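Local coordinates for protein thiosulfate sulfurtransferase (Pseudomonas aeruginosa, PDB 1YT8) that probably transfers sulfur from thiosulfate to cyanide, as rhodaneses do, and is built from four rhodanese-like domains in one chain, at residues 30-35 with 487-492; 34-39 with 110-115; 67-72 with 96-101; 413-418 with 481-486. One frame throughout, in Å; residues are numbered along the deposited sequence.

Contact 1. Residues 30-35 with 487-492; sequences REEDPF and IDRYRR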
loop_
_atom_site.group_PDB
_atom_site.type_symbol
_atom_site.label_atom_id
_atom_site.label_comp_id
_atom_site.label_asym_id
_atom_site.label_seq_id
_atom_site.Cartn_x
_atom_site.Cartn_y
_atom_site.Cartn_z
ATOM N N ARG A 30 -13.234 8.576 -2.365
ATOM C CA ARG A 30 -14.242 7.527 -2.492
ATOM C C ARG A 30 -13.653 6.251 -1.890
ATOM O O ARG A 30 -12.473 6.218 -1.532
ATOM C CB ARG A 30 -14.565 7.269 -3.966
ATOM C CG ARG A 30 -15.213 8.429 -4.702
ATOM C CD ARG A 30 -15.367 8.099 -6.180
ATOM N NE ARG A 30 -14.082 8.048 -6.873
ATOM C CZ ARG A 30 -13.911 7.558 -8.098
ATOM N NH1 ARG A 30 -14.948 7.066 -8.770
ATOM N NH2 ARG A 30 -12.707 7.559 -8.652
ATOM N N GLU A 31 -14.471 5.208 -1.770
ATOM C CA GLU A 31 -13.993 3.932 -1.253
ATOM C C GLU A 31 -13.049 3.340 -2.304
ATOM O O GLU A 31 -13.038 3.784 -3.455
ATOM C CB GLU A 31 -15.160 2.973 -1.006
ATOM C CG GLU A 31 -16.148 3.429 0.070
ATOM C CD GLU A 31 -15.498 3.602 1.432
ATOM O OE1 GLU A 31 -14.618 2.786 1.785
ATOM O OE2 GLU A 31 -15.875 4.543 2.164
ATOM N N GLU A 32 -12.279 2.328 -1.917
ATOM C CA GLU A 32 -11.314 1.727 -2.831
ATOM C C GLU A 32 -11.866 1.110 -4.112
ATOM O O GLU A 32 -11.274 1.285 -5.175
ATOM C CB GLU A 32 -10.449 0.688 -2.100
ATOM C CG GLU A 32 -9.227 0.259 -2.920
ATOM C CD GLU A 32 -8.355 -0.771 -2.224
ATOM O OE1 GLU A 32 -8.839 -1.894 -1.969
ATOM O OE2 GLU A 32 -7.177 -0.461 -1.941
ATOM N N ASP A 33 -12.989 0.395 -4.044
ATOM C CA ASP A 33 -13.496 -0.213 -5.268
ATOM C C ASP A 33 -13.835 0.822 -6.345
ATOM O O ASP A 33 -13.461 0.651 -7.503
ATOM C CB ASP A 33 -14.697 -1.121 -4.993
ATOM C CG ASP A 33 -14.973 -2.063 -6.151
ATOM O OD1 ASP A 33 -14.022 -2.732 -6.612
ATOM O OD2 ASP A 33 -16.131 -2.138 -6.605
ATOM N N PRO A 34 -14.561 1.896 -5.993
ATOM C CA PRO A 34 -14.841 2.860 -7.066
ATOM C C PRO A 34 -13.557 3.559 -7.543
ATOM O O PRO A 34 -13.415 3.873 -8.722
ATOM C CB PRO A 34 -15.865 3.812 -6.435
ATOM C CG PRO A 34 -15.721 3.595 -4.951
ATOM C CD PRO A 34 -15.430 2.131 -4.829
ATOM N N PHE A 35 -12.623 3.784 -6.622
ATOM C CA PHE A 35 -11.335 4.398 -6.958
ATOM C C PHE A 35 -10.654 3.528 -8.012
ATOM O O PHE A 35 -10.155 4.020 -9.018
ATOM C CB PHE A 35 -10.445 4.463 -5.707
ATOM C CG PHE A 35 -8.978 4.679 -5.999
ATOM C CD1 PHE A 35 -8.497 5.932 -6.370
ATOM C CD2 PHE A 35 -8.069 3.628 -5.869
ATOM C CE1 PHE A 35 -7.129 6.137 -6.604
ATOM C CE2 PHE A 35 -6.707 3.821 -6.100
ATOM C CZ PHE A 35 -6.235 5.079 -6.468
ATOM N N ILE A 487 -18.014 -2.143 -0.949
ATOM C CA ILE A 487 -17.149 -1.533 -1.953
ATOM C C ILE A 487 -15.880 -0.983 -1.307
ATOM O O ILE A 487 -15.129 -0.237 -1.941
ATOM C CB ILE A 487 -17.866 -0.368 -2.667
ATOM C CG1 ILE A 487 -18.319 0.672 -1.633
ATOM C CG2 ILE A 487 -19.045 -0.898 -3.473
ATOM C CD1 ILE A 487 -18.888 1.946 -2.235
ATOM N N ASP A 488 -15.638 -1.356 -0.052
ATOM C CA ASP A 488 -14.474 -0.854 0.659
ATOM C C ASP A 488 -13.143 -1.459 0.224
ATOM O O ASP A 488 -12.086 -0.937 0.571
ATOM C CB ASP A 488 -14.671 -0.983 2.184
ATOM C CG ASP A 488 -14.880 -2.419 2.654
ATOM O OD1 ASP A 488 -15.463 -3.236 1.914
ATOM O OD2 ASP A 488 -14.480 -2.720 3.798
ATOM N N ARG A 489 -13.192 -2.540 -0.551
ATOM C CA ARG A 489 -11.967 -3.169 -1.038
ATOM C C ARG A 489 -12.041 -3.616 -2.494
ATOM O O ARG A 489 -12.995 -4.267 -2.914
ATOM C CB ARG A 489 -11.578 -4.371 -0.169
ATOM C CG ARG A 489 -10.420 -5.175 -0.763
ATOM C CD ARG A 489 -9.875 -6.233 0.174
ATOM N NE ARG A 489 -8.798 -6.989 -0.467
ATOM C CZ ARG A 489 -8.978 -7.851 -1.463
ATOM N NH1 ARG A 489 -10.197 -8.082 -1.935
ATOM N NH2 ARG A 489 -7.933 -8.464 -2.009
ATOM N N TYR A 490 -11.017 -3.261 -3.263
ATOM C CA TYR A 490 -10.942 -3.656 -4.662
ATOM C C TYR A 490 -10.450 -5.098 -4.708
ATOM O O TYR A 490 -9.437 -5.432 -4.092
ATOM C CB TYR A 490 -9.962 -2.754 -5.418
ATOM C CG TYR A 490 -9.573 -3.281 -6.783
ATOM C CD1 TYR A 490 -10.542 -3.583 -7.741
ATOM C CD2 TYR A 490 -8.232 -3.463 -7.124
ATOM C CE1 TYR A 490 -10.181 -4.053 -9.015
ATOM C CE2 TYR A 490 -7.860 -3.934 -8.390
ATOM C CZ TYR A 490 -8.837 -4.225 -9.328
ATOM O OH TYR A 490 -8.471 -4.678 -10.581
ATOM N N ARG A 491 -11.173 -5.948 -5.426
ATOM C CA ARG A 491 -10.806 -7.356 -5.550
ATOM C C ARG A 491 -9.623 -7.488 -6.510
ATOM O O ARG A 491 -9.801 -7.613 -7.717
ATOM C CB ARG A 491 -12.003 -8.156 -6.071
ATOM C CG ARG A 491 -11.811 -9.662 -6.085
ATOM C CD ARG A 491 -13.054 -10.354 -6.637
ATOM N NE ARG A 491 -12.958 -11.811 -6.583
ATOM C CZ ARG A 491 -13.903 -12.636 -7.028
ATOM N NH1 ARG A 491 -15.016 -12.146 -7.561
ATOM N NH2 ARG A 491 -13.736 -13.950 -6.945
ATOM N N ARG A 492 -8.413 -7.448 -5.965
ATOM C CA ARG A 492 -7.207 -7.557 -6.775
ATOM C C ARG A 492 -7.102 -8.940 -7.427
ATOM O O ARG A 492 -7.051 -9.959 -6.742
ATOM C CB ARG A 492 -5.982 -7.278 -5.897
ATOM C CG ARG A 492 -5.973 -5.870 -5.289
ATOM C CD ARG A 492 -5.113 -5.821 -4.039
ATOM N NE ARG A 492 -4.866 -4.465 -3.546
ATOM C CZ ARG A 492 -5.786 -3.667 -3.011
ATOM N NH1 ARG A 492 -7.045 -4.070 -2.887
ATOM N NH2 ARG A 492 -5.439 -2.458 -2.584
HETATM O O HOH W 1 -12.176 1.738 1.098
HETATM O O HOH W 2 -13.559 -5.277 -6.716
#
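The guanidinium of Arg492 meets the carboxylate of Glu32 edge-on. Both Glu32 oxygens lie near the guanidinium plane. The salt bridge is end-on, one nitrogen to each oxygen: Arg492 NH1 to Glu32 OE1 at 3.0 Å and Arg492 NH2 to Glu32 OE2 at 2.7 Å. The two planes are 52° apart, and both nitrogens come from above the carboxylate plane. The Tyr490 ring has Asp33 OD1 at its edge, 3.8 Å from Tyr490 CD1. Over one face, toward the rim, sits the backbone N of Arg492. The hydroxyl of Tyr490 bonds to Asp111.

Glu32 is extended, with CG opposite the backbone N (chi1 -167°). This carries its carboxylate to the backbone of Tyr490 and the guanidinium of Arg492. OE1 also accepts from Tyr490 N at 2.9 Å, on the anti side and almost straight (171°). The backbone adds Asp33 N to Ile487 O, 3.1 Å.

Glu31 holds the N-cap position of helix 32-35. Its CG packs against Ile487 CD1 at 3.9 Å, and its OE2 bonds to Ser418 and Ser49. One water joins Glu31 OE1, Glu32 N and Asp488 O. A second joins Asp33 OD1 to Arg491 N.

The loop before helix 501-512 is thus fastened across the start of a short helix in the first rhodanese-like domain. Two donors on OE1 and a third on OE2 would favour an ionised Glu32.

Contact 2. Residues 34-39 with 110-115; sequences PFAQAH and RDVNVP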
loop_
_atom_site.group_PDB
_atom_site.type_symbol
_atom_site.label_atom_id
_atom_site.label_comp_id
_atom_site.label_asym_id
_atom_site.label_seq_id
_atom_site.Cartn_x
_atom_site.Cartn_y
_atom_site.Cartn_z
ATOM N N PRO A 34 -14.561 1.896 -5.993
ATOM C CA PRO A 34 -14.841 2.860 -7.066
ATOM C C PRO A 34 -13.557 3.559 -7.543
ATOM O O PRO A 34 -13.415 3.873 -8.722
ATOM C CB PRO A 34 -15.865 3.812 -6.435
ATOM C CG PRO A 34 -15.721 3.595 -4.951
ATOM C CD PRO A 34 -15.430 2.131 -4.829
ATOM N N PHE A 35 -12.623 3.784 -6.622
ATOM C CA PHE A 35 -11.335 4.398 -6.958
ATOM C C PHE A 35 -10.654 3.528 -8.012
ATOM O O PHE A 35 -10.155 4.020 -9.018
ATOM C CB PHE A 35 -10.445 4.463 -5.707
ATOM C CG PHE A 35 -8.978 4.679 -5.999
ATOM C CD1 PHE A 35 -8.497 5.932 -6.370
ATOM C CD2 PHE A 35 -8.069 3.628 -5.869
ATOM C CE1 PHE A 35 -7.129 6.137 -6.604
ATOM C CE2 PHE A 35 -6.707 3.821 -6.100
ATOM C CZ PHE A 35 -6.235 5.079 -6.468
ATOM N N ALA A 36 -10.657 2.223 -7.771
ATOM C CA ALA A 36 -10.022 1.268 -8.668
ATOM C C ALA A 36 -10.626 1.182 -10.070
ATOM O O ALA A 36 -10.033 0.572 -10.957
ATOM C CB ALA A 36 -10.011 -0.109 -8.023
ATOM N N GLN A 37 -11.794 1.783 -10.283
ATOM C CA GLN A 37 -12.409 1.743 -11.609
ATOM C C GLN A 37 -11.911 2.867 -12.513
ATOM O O GLN A 37 -11.900 2.723 -13.737
ATOM C CB GLN A 37 -13.939 1.809 -11.500
ATOM C CG GLN A 37 -14.521 0.772 -10.552
ATOM C CD GLN A 37 -13.952 -0.622 -10.782
ATOM O OE1 GLN A 37 -13.606 -1.331 -9.831
ATOM N NE2 GLN A 37 -13.859 -1.024 -12.044
ATOM N N ALA A 38 -11.494 3.980 -11.914
ATOM C CA ALA A 38 -10.996 5.118 -12.680
ATOM C C ALA A 38 -10.441 6.231 -11.794
ATOM O O ALA A 38 -11.120 6.721 -10.892
ATOM C CB ALA A 38 -12.107 5.673 -13.572
ATOM N N HIS A 39 -9.204 6.633 -12.063
ATOM C CA HIS A 39 -8.571 7.699 -11.299
ATOM C C HIS A 39 -7.327 8.212 -12.004
ATOM O O HIS A 39 -6.725 7.504 -12.810
ATOM C CB HIS A 39 -8.206 7.202 -9.892
ATOM C CG HIS A 39 -7.203 6.090 -9.876
ATOM N ND1 HIS A 39 -5.851 6.302 -10.040
ATOM C CD2 HIS A 39 -7.352 4.756 -9.688
ATOM C CE1 HIS A 39 -5.210 5.150 -9.949
ATOM N NE2 HIS A 39 -6.098 4.196 -9.736
ATOM N N ARG A 110 -7.307 2.464 -14.213
ATOM C CA ARG A 110 -8.057 1.615 -13.298
ATOM C C ARG A 110 -7.030 0.866 -12.458
ATOM O O ARG A 110 -5.821 1.034 -12.654
ATOM C CB ARG A 110 -8.958 0.625 -14.044
ATOM C CG ARG A 110 -8.238 -0.277 -15.018
ATOM C CD ARG A 110 -9.125 -1.446 -15.445
ATOM N NE ARG A 110 -9.335 -2.395 -14.354
ATOM C CZ ARG A 110 -10.417 -2.438 -13.581
ATOM N NH1 ARG A 110 -11.417 -1.584 -13.770
ATOM N NH2 ARG A 110 -10.495 -3.337 -12.609
ATOM N N ASP A 111 -7.524 0.053 -11.527
ATOM C CA ASP A 111 -6.706 -0.742 -10.611
ATOM C C ASP A 111 -6.027 0.116 -9.544
ATOM O O ASP A 111 -6.376 1.286 -9.369
ATOM C CB ASP A 111 -5.660 -1.561 -11.383
ATOM C CG ASP A 111 -5.422 -2.927 -10.760
ATOM O OD1 ASP A 111 -4.687 -3.019 -9.754
ATOM O OD2 ASP A 111 -5.992 -3.915 -11.265
ATOM N N VAL A 112 -5.069 -0.470 -8.825
ATOM C CA VAL A 112 -4.360 0.243 -7.759
ATOM C C VAL A 112 -2.839 0.238 -7.948
ATOM O O VAL A 112 -2.306 -0.589 -8.689
ATOM C CB VAL A 112 -4.690 -0.370 -6.374
ATOM C CG1 VAL A 112 -6.184 -0.286 -6.108
ATOM C CG2 VAL A 112 -4.225 -1.829 -6.321
ATOM N N ASN A 113 -2.159 1.163 -7.270
ATOM C CA ASN A 113 -0.697 1.303 -7.334
ATOM C C ASN A 113 -0.250 1.387 -8.795
ATOM O O ASN A 113 0.749 0.781 -9.200
ATOM C CB ASN A 113 -0.019 0.108 -6.649
ATOM C CG ASN A 113 -0.608 -0.196 -5.276
ATOM O OD1 ASN A 113 -0.955 -1.340 -4.986
ATOM N ND2 ASN A 113 -0.716 0.823 -4.424
ATOM N N VAL A 114 -0.989 2.172 -9.573
ATOM C CA VAL A 114 -0.729 2.319 -11.000
ATOM C C VAL A 114 0.647 2.870 -11.378
ATOM O O VAL A 114 1.291 2.344 -12.287
ATOM C CB VAL A 114 -1.850 3.152 -11.659
ATOM C CG1 VAL A 114 -1.626 3.252 -13.164
ATOM C CG2 VAL A 114 -3.196 2.483 -11.379
ATOM N N PRO A 115 1.119 3.928 -10.698
ATOM C CA PRO A 115 2.444 4.434 -11.073
ATOM C C PRO A 115 3.502 3.331 -10.967
ATOM O O PRO A 115 4.334 3.158 -11.864
ATOM C CB PRO A 115 2.679 5.559 -10.069
ATOM C CG PRO A 115 1.291 6.092 -9.842
ATOM C CD PRO A 115 0.476 4.814 -9.709
HETATM O O HOH W 3 -12.325 0.520 -15.497
#
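Two hydrogen bonds join His39 and Ala36 to Asp111. Asp111 N gives to Ala36 O at 2.6 Å. The imidazole NE2 of His39 gives to Asp111 O at 2.9 Å, with the oxygen in the ring plane (1° out of it). His39 CG lies between the backbone N and carbonyl carbon (chi1 63°), which lets the ring stack on Phe35 while its edge faces Asp111.

In the fold, these bonds join the type I turn of residues 35-38, which overlaps helix 32-35 in the first rhodanese-like domain, to the loop leading into helix 114-127. Backbone bonds between His39 and Phe109 extend the link.

Apolar contacts are few. Val112 CG1 sits at the edge of the Phe35 ring, 4.1 Å from CE2, and 4.3 Å from Ala36 CB. Val114 CG2 makes a van der Waals contact with the imidazole, 3.6 Å from His39 CE1.

A water bridges Gln37 O and Arg110 NH1. The Arg110 guanidinium has Ala36 O over one face, and its NH2 bonds to the Tyr490 hydroxyl.

Contact 3. Residues 67-72 with 96-101; sequences TVYDDG and GGLSGW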
loop_
_atom_site.group_PDB
_atom_site.type_symbol
_atom_site.label_atom_id
_atom_site.label_comp_id
_atom_site.label_asym_id
_atom_site.label_seq_id
_atom_site.Cartn_x
_atom_site.Cartn_y
_atom_site.Cartn_z
ATOM N N THR A 67 -5.734 18.577 -2.988
ATOM C CA THR A 67 -6.903 18.667 -3.856
ATOM C C THR A 67 -7.666 17.347 -3.740
ATOM O O THR A 67 -7.164 16.293 -4.134
ATOM C CB THR A 67 -6.501 18.900 -5.334
ATOM O OG1 THR A 67 -5.759 20.123 -5.449
ATOM C CG2 THR A 67 -7.744 18.992 -6.217
ATOM N N VAL A 68 -8.873 17.407 -3.183
ATOM C CA VAL A 68 -9.697 16.211 -3.015
ATOM C C VAL A 68 -10.752 16.104 -4.113
ATOM O O VAL A 68 -11.139 17.104 -4.718
ATOM C CB VAL A 68 -10.416 16.206 -1.638
ATOM C CG1 VAL A 68 -9.395 16.181 -0.510
ATOM C CG2 VAL A 68 -11.306 17.431 -1.507
ATOM N N TYR A 69 -11.223 14.888 -4.373
ATOM C CA TYR A 69 -12.243 14.699 -5.396
ATOM C C TYR A 69 -12.980 13.377 -5.240
ATOM O O TYR A 69 -12.526 12.471 -4.541
ATOM C CB TYR A 69 -11.611 14.753 -6.796
ATOM C CG TYR A 69 -10.912 13.467 -7.227
ATOM C CD1 TYR A 69 -11.613 12.452 -7.888
ATOM C CD2 TYR A 69 -9.564 13.248 -6.936
ATOM C CE1 TYR A 69 -10.991 11.248 -8.243
ATOM C CE2 TYR A 69 -8.930 12.043 -7.283
ATOM C CZ TYR A 69 -9.651 11.050 -7.934
ATOM O OH TYR A 69 -9.043 9.853 -8.258
ATOM N N ASP A 70 -14.134 13.296 -5.889
ATOM C CA ASP A 70 -14.948 12.088 -5.930
ATOM C C ASP A 70 -15.654 12.183 -7.271
ATOM O O ASP A 70 -15.231 12.956 -8.129
ATOM C CB ASP A 70 -15.963 12.016 -4.778
ATOM C CG ASP A 70 -16.886 13.224 -4.706
ATOM O OD1 ASP A 70 -17.073 13.932 -5.719
ATOM O OD2 ASP A 70 -17.446 13.450 -3.614
ATOM N N ASP A 71 -16.707 11.408 -7.478
ATOM C CA ASP A 71 -17.400 11.492 -8.753
ATOM C C ASP A 71 -18.835 11.969 -8.569
ATOM O O ASP A 71 -19.752 11.452 -9.200
ATOM C CB ASP A 71 -17.358 10.144 -9.479
ATOM C CG ASP A 71 -17.780 10.257 -10.942
ATOM O OD1 ASP A 71 -17.476 11.288 -11.576
ATOM O OD2 ASP A 71 -18.399 9.309 -11.460
ATOM N N GLY A 72 -19.015 12.953 -7.690
ATOM C CA GLY A 72 -20.334 13.516 -7.447
ATOM C C GLY A 72 -21.098 13.011 -6.236
ATOM O O GLY A 72 -22.221 13.459 -5.986
ATOM N N GLY A 96 -15.103 19.890 -11.086
ATOM C CA GLY A 96 -15.847 18.863 -11.796
ATOM C C GLY A 96 -15.594 17.445 -11.314
ATOM O O GLY A 96 -16.166 16.492 -11.847
ATOM N N GLY A 97 -14.740 17.297 -10.307
ATOM C CA GLY A 97 -14.438 15.973 -9.794
ATOM C C GLY A 97 -13.812 15.086 -10.856
ATOM O O GLY A 97 -13.135 15.578 -11.761
ATOM N N LEU A 98 -14.043 13.780 -10.754
ATOM C CA LEU A 98 -13.494 12.829 -11.714
ATOM C C LEU A 98 -13.897 13.179 -13.146
ATOM O O LEU A 98 -13.069 13.141 -14.060
ATOM C CB LEU A 98 -13.967 11.408 -11.384
ATOM C CG LEU A 98 -13.471 10.299 -12.320
ATOM C CD1 LEU A 98 -11.973 10.089 -12.117
ATOM C CD2 LEU A 98 -14.230 9.008 -12.038
ATOM N N SER A 99 -15.167 13.523 -13.342
ATOM C CA SER A 99 -15.657 13.872 -14.670
ATOM C C SER A 99 -14.956 15.113 -15.201
ATOM O O SER A 99 -14.747 15.253 -16.407
ATOM C CB SER A 99 -17.172 14.093 -14.635
ATOM O OG SER A 99 -17.845 12.871 -14.377
ATOM N N GLY A 100 -14.592 16.014 -14.293
ATOM C CA GLY A 100 -13.901 17.226 -14.691
ATOM C C GLY A 100 -12.544 16.877 -15.273
ATOM O O GLY A 100 -12.119 17.452 -16.274
ATOM N N TRP A 101 -11.863 15.923 -14.645
ATOM C CA TRP A 101 -10.551 15.488 -15.108
ATOM C C TRP A 101 -10.663 14.864 -16.500
ATOM O O TRP A 101 -9.893 15.189 -17.408
ATOM C CB TRP A 101 -9.967 14.475 -14.117
ATOM C CG TRP A 101 -8.575 14.024 -14.451
ATOM C CD1 TRP A 101 -8.213 13.073 -15.362
ATOM C CD2 TRP A 101 -7.357 14.517 -13.878
ATOM N NE1 TRP A 101 -6.841 12.940 -15.390
ATOM C CE2 TRP A 101 -6.292 13.816 -14.489
ATOM C CE3 TRP A 101 -7.063 15.484 -12.907
ATOM C CZ2 TRP A 101 -4.950 14.051 -14.160
ATOM C CZ3 TRP A 101 -5.725 15.720 -12.577
ATOM C CH2 TRP A 101 -4.688 15.003 -13.204
#
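Leu98 chi1 of 180° carries CG toward strand 66-69, and chi2 of 70° splits the methyls, CD1 to Tyr69 and CD2 to Asp71. Tyr69 has CG between backbone N and carbonyl carbon (chi1 79°), and CE1 comes within 4.2 Å of Leu98 CD1. Asp71 OD1 reaches Ser99 OG. The serine hydroxyl donates to the syn lone pair of that oxygen at 3.2 Å. Leu98 CD2 lies 3.9 Å from Asp71 CG.

The backbones are joined by Leu98 N to Asp70 O, 3.0 Å. Gly97 has positive phi, and its CA lies 3.5 Å from Asp70 O in a CA-H...O contact. Asp70 OD1 closes an Asx turn onto Gly72 N, and its OD2 bonds to Ala76 N.

The pairing sets the N-terminal part of helix 97-103 against the end of central strand 66-69. In rhodaneses the matching strand leads into the active-site loop, as strand 188-192 leads into Cys193 of the sulfite pocket; here the place is taken by Asp70.

Contact 4. Residues 413-418 with 481-486; sequences AWVLRS and LLASPR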
loop_
_atom_site.group_PDB
_atom_site.type_symbol
_atom_site.label_atom_id
_atom_site.label_comp_id
_atom_site.label_asym_id
_atom_site.label_seq_id
_atom_site.Cartn_x
_atom_site.Cartn_y
_atom_site.Cartn_z
ATOM N N ALA A 413 -24.410 -4.595 12.647
ATOM C CA ALA A 413 -24.643 -4.263 11.248
ATOM C C ALA A 413 -23.370 -3.637 10.683
ATOM O O ALA A 413 -22.804 -2.722 11.280
ATOM C CB ALA A 413 -25.809 -3.276 11.122
ATOM N N TRP A 414 -22.903 -4.140 9.544
ATOM C CA TRP A 414 -21.704 -3.570 8.944
ATOM C C TRP A 414 -22.093 -2.306 8.184
ATOM O O TRP A 414 -23.111 -2.273 7.488
ATOM C CB TRP A 414 -21.033 -4.556 7.978
ATOM C CG TRP A 414 -19.797 -3.969 7.364
ATOM C CD1 TRP A 414 -18.587 -3.788 7.972
ATOM C CD2 TRP A 414 -19.682 -3.390 6.059
ATOM N NE1 TRP A 414 -17.726 -3.124 7.127
ATOM C CE2 TRP A 414 -18.372 -2.867 5.947
ATOM C CE3 TRP A 414 -20.560 -3.257 4.974
ATOM C CZ2 TRP A 414 -17.916 -2.220 4.789
ATOM C CZ3 TRP A 414 -20.107 -2.612 3.819
ATOM C CH2 TRP A 414 -18.794 -2.102 3.740
ATOM N N VAL A 415 -21.275 -1.268 8.314
ATOM C CA VAL A 415 -21.549 -0.005 7.643
ATOM C C VAL A 415 -20.286 0.661 7.115
ATOM O O VAL A 415 -19.171 0.349 7.539
ATOM C CB VAL A 415 -22.222 1.014 8.599
ATOM C CG1 VAL A 415 -23.539 0.465 9.123
ATOM C CG2 VAL A 415 -21.288 1.324 9.755
ATOM N N LEU A 416 -20.490 1.578 6.180
ATOM C CA LEU A 416 -19.425 2.379 5.597
ATOM C C LEU A 416 -19.582 3.727 6.282
ATOM O O LEU A 416 -20.673 4.297 6.281
ATOM C CB LEU A 416 -19.638 2.571 4.095
ATOM C CG LEU A 416 -19.258 1.450 3.131
ATOM C CD1 LEU A 416 -19.662 1.850 1.715
ATOM C CD2 LEU A 416 -17.756 1.192 3.214
ATOM N N ARG A 417 -18.513 4.240 6.869
ATOM C CA ARG A 417 -18.605 5.526 7.533
ATOM C C ARG A 417 -18.993 6.622 6.542
ATOM O O ARG A 417 -19.652 7.597 6.908
ATOM C CB ARG A 417 -17.276 5.881 8.199
ATOM C CG ARG A 417 -17.321 7.205 8.941
ATOM C CD ARG A 417 -15.988 7.540 9.557
ATOM N NE ARG A 417 -15.964 8.901 10.080
ATOM C CZ ARG A 417 -14.858 9.622 10.212
ATOM N NH1 ARG A 417 -13.686 9.105 9.859
ATOM N NH2 ARG A 417 -14.922 10.863 10.680
ATOM N N SER A 418 -18.600 6.440 5.284
ATOM C CA SER A 418 -18.875 7.409 4.226
ATOM C C SER A 418 -20.320 7.413 3.736
ATOM O O SER A 418 -20.715 8.298 2.981
ATOM C CB SER A 418 -17.945 7.160 3.032
ATOM O OG SER A 418 -18.206 5.901 2.432
ATOM N N LEU A 481 -25.554 -8.914 8.482
ATOM C CA LEU A 481 -26.372 -7.744 8.201
ATOM C C LEU A 481 -25.533 -6.616 7.610
ATOM O O LEU A 481 -24.830 -5.921 8.334
ATOM C CB LEU A 481 -27.046 -7.263 9.487
ATOM C CG LEU A 481 -28.016 -6.084 9.356
ATOM C CD1 LEU A 481 -29.087 -6.394 8.320
ATOM C CD2 LEU A 481 -28.646 -5.801 10.716
ATOM N N LEU A 482 -25.609 -6.444 6.292
ATOM C CA LEU A 482 -24.851 -5.395 5.614
ATOM C C LEU A 482 -25.771 -4.211 5.341
ATOM O O LEU A 482 -26.702 -4.310 4.543
ATOM C CB LEU A 482 -24.283 -5.926 4.295
ATOM C CG LEU A 482 -23.458 -7.213 4.397
ATOM C CD1 LEU A 482 -23.041 -7.667 3.005
ATOM C CD2 LEU A 482 -22.236 -6.978 5.278
ATOM N N ALA A 483 -25.506 -3.094 6.010
ATOM C CA ALA A 483 -26.317 -1.896 5.849
ATOM C C ALA A 483 -25.730 -0.970 4.786
ATOM O O ALA A 483 -26.285 0.090 4.497
ATOM C CB ALA A 483 -26.428 -1.166 7.182
ATOM N N SER A 484 -24.601 -1.381 4.217
ATOM C CA SER A 484 -23.915 -0.621 3.173
ATOM C C SER A 484 -23.383 -1.613 2.146
ATOM O O SER A 484 -23.228 -2.792 2.441
ATOM C CB SER A 484 -22.725 0.158 3.752
ATOM O OG SER A 484 -23.125 1.141 4.689
ATOM N N PRO A 485 -23.096 -1.146 0.921
ATOM C CA PRO A 485 -22.573 -2.046 -0.115
ATOM C C PRO A 485 -21.092 -2.340 0.145
ATOM O O PRO A 485 -20.355 -1.456 0.576
ATOM C CB PRO A 485 -22.791 -1.248 -1.397
ATOM C CG PRO A 485 -22.564 0.168 -0.934
ATOM C CD PRO A 485 -23.329 0.206 0.379
ATOM N N ARG A 486 -20.655 -3.574 -0.108
ATOM C CA ARG A 486 -19.253 -3.930 0.114
ATOM C C ARG A 486 -18.355 -3.424 -1.007
ATOM O O ARG A 486 -17.978 -4.181 -1.902
ATOM C CB ARG A 486 -19.075 -5.448 0.249
ATOM C CG ARG A 486 -19.597 -6.030 1.548
ATOM C CD ARG A 486 -19.225 -7.504 1.692
ATOM N NE ARG A 486 -17.791 -7.709 1.886
ATOM C CZ ARG A 486 -17.230 -8.897 2.101
ATOM N NH1 ARG A 486 -17.983 -9.987 2.145
ATOM N NH2 ARG A 486 -15.919 -8.997 2.286
#
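Strand 413-414 is an edge strand of the parallel sheet in the last rhodanese-like domain, and residues 481-486 run alongside it as a single parallel bridge. Trp414 is bridged with Leu482. Its N gives to Leu481 O at 2.9 Å, and its O accepts from Ala483 N at 2.9 Å.

Further on, Ser484 replaces the backbone as partner. Its OG lies opposite the carbonyl carbon (chi1 -64°) and accepts from Leu416 N at 3.1 Å. The N of Ser484 itself is buried without a partner.

The Trp414 indole turns its edge to the loop. Carbonyl oxygens of Ser484 and Pro485 lie in the ring plane, 3.4 Å and 3.5 Å from Trp414 CZ3. Its NE1 bonds to Thr399 O. Leu482 CD2 packs on Trp414 CB.

Small apolar pairs complete the contact. Val415 CG1 meets Ala483 CB at 3.8 Å. Ala413 CB meets Leu481 CD2, also at 3.8 Å. Leu416 CD1 meets Pro485 CD at 4.2 Å. Leu416 CG also rests against Ser484 CB. On helix 420-427, Leu427 touches Ala413 and Ala483, and Ala423 touches Val415 and Ser484.

The pattern is that of a loop returning from after helix 464-470 to lie on the edge of a rhodanese sheet of strand order 1-5-4-2-3.

Overall arrangement
Contacts 1, 2 and 3 gather on the first rhodanese-like domain, while contact 4 lies on the last. Contacts 1 and 2 share Pro34 and Phe35 of helix 32-35, and their centres are about 9 Å apart. The centre of contact 3 is about 16 Å from that of contact 1 and about 14 Å from that of contact 2. Contact 4 follows contacts 2 and 3 along the chain, and its second segment, 481-486, leads straight into 487-492 of contact 1. Their centres are about 14 Å apart. One continuous loop, 481-492, therefore touches the last domain and then the first, joining domains far apart in sequence.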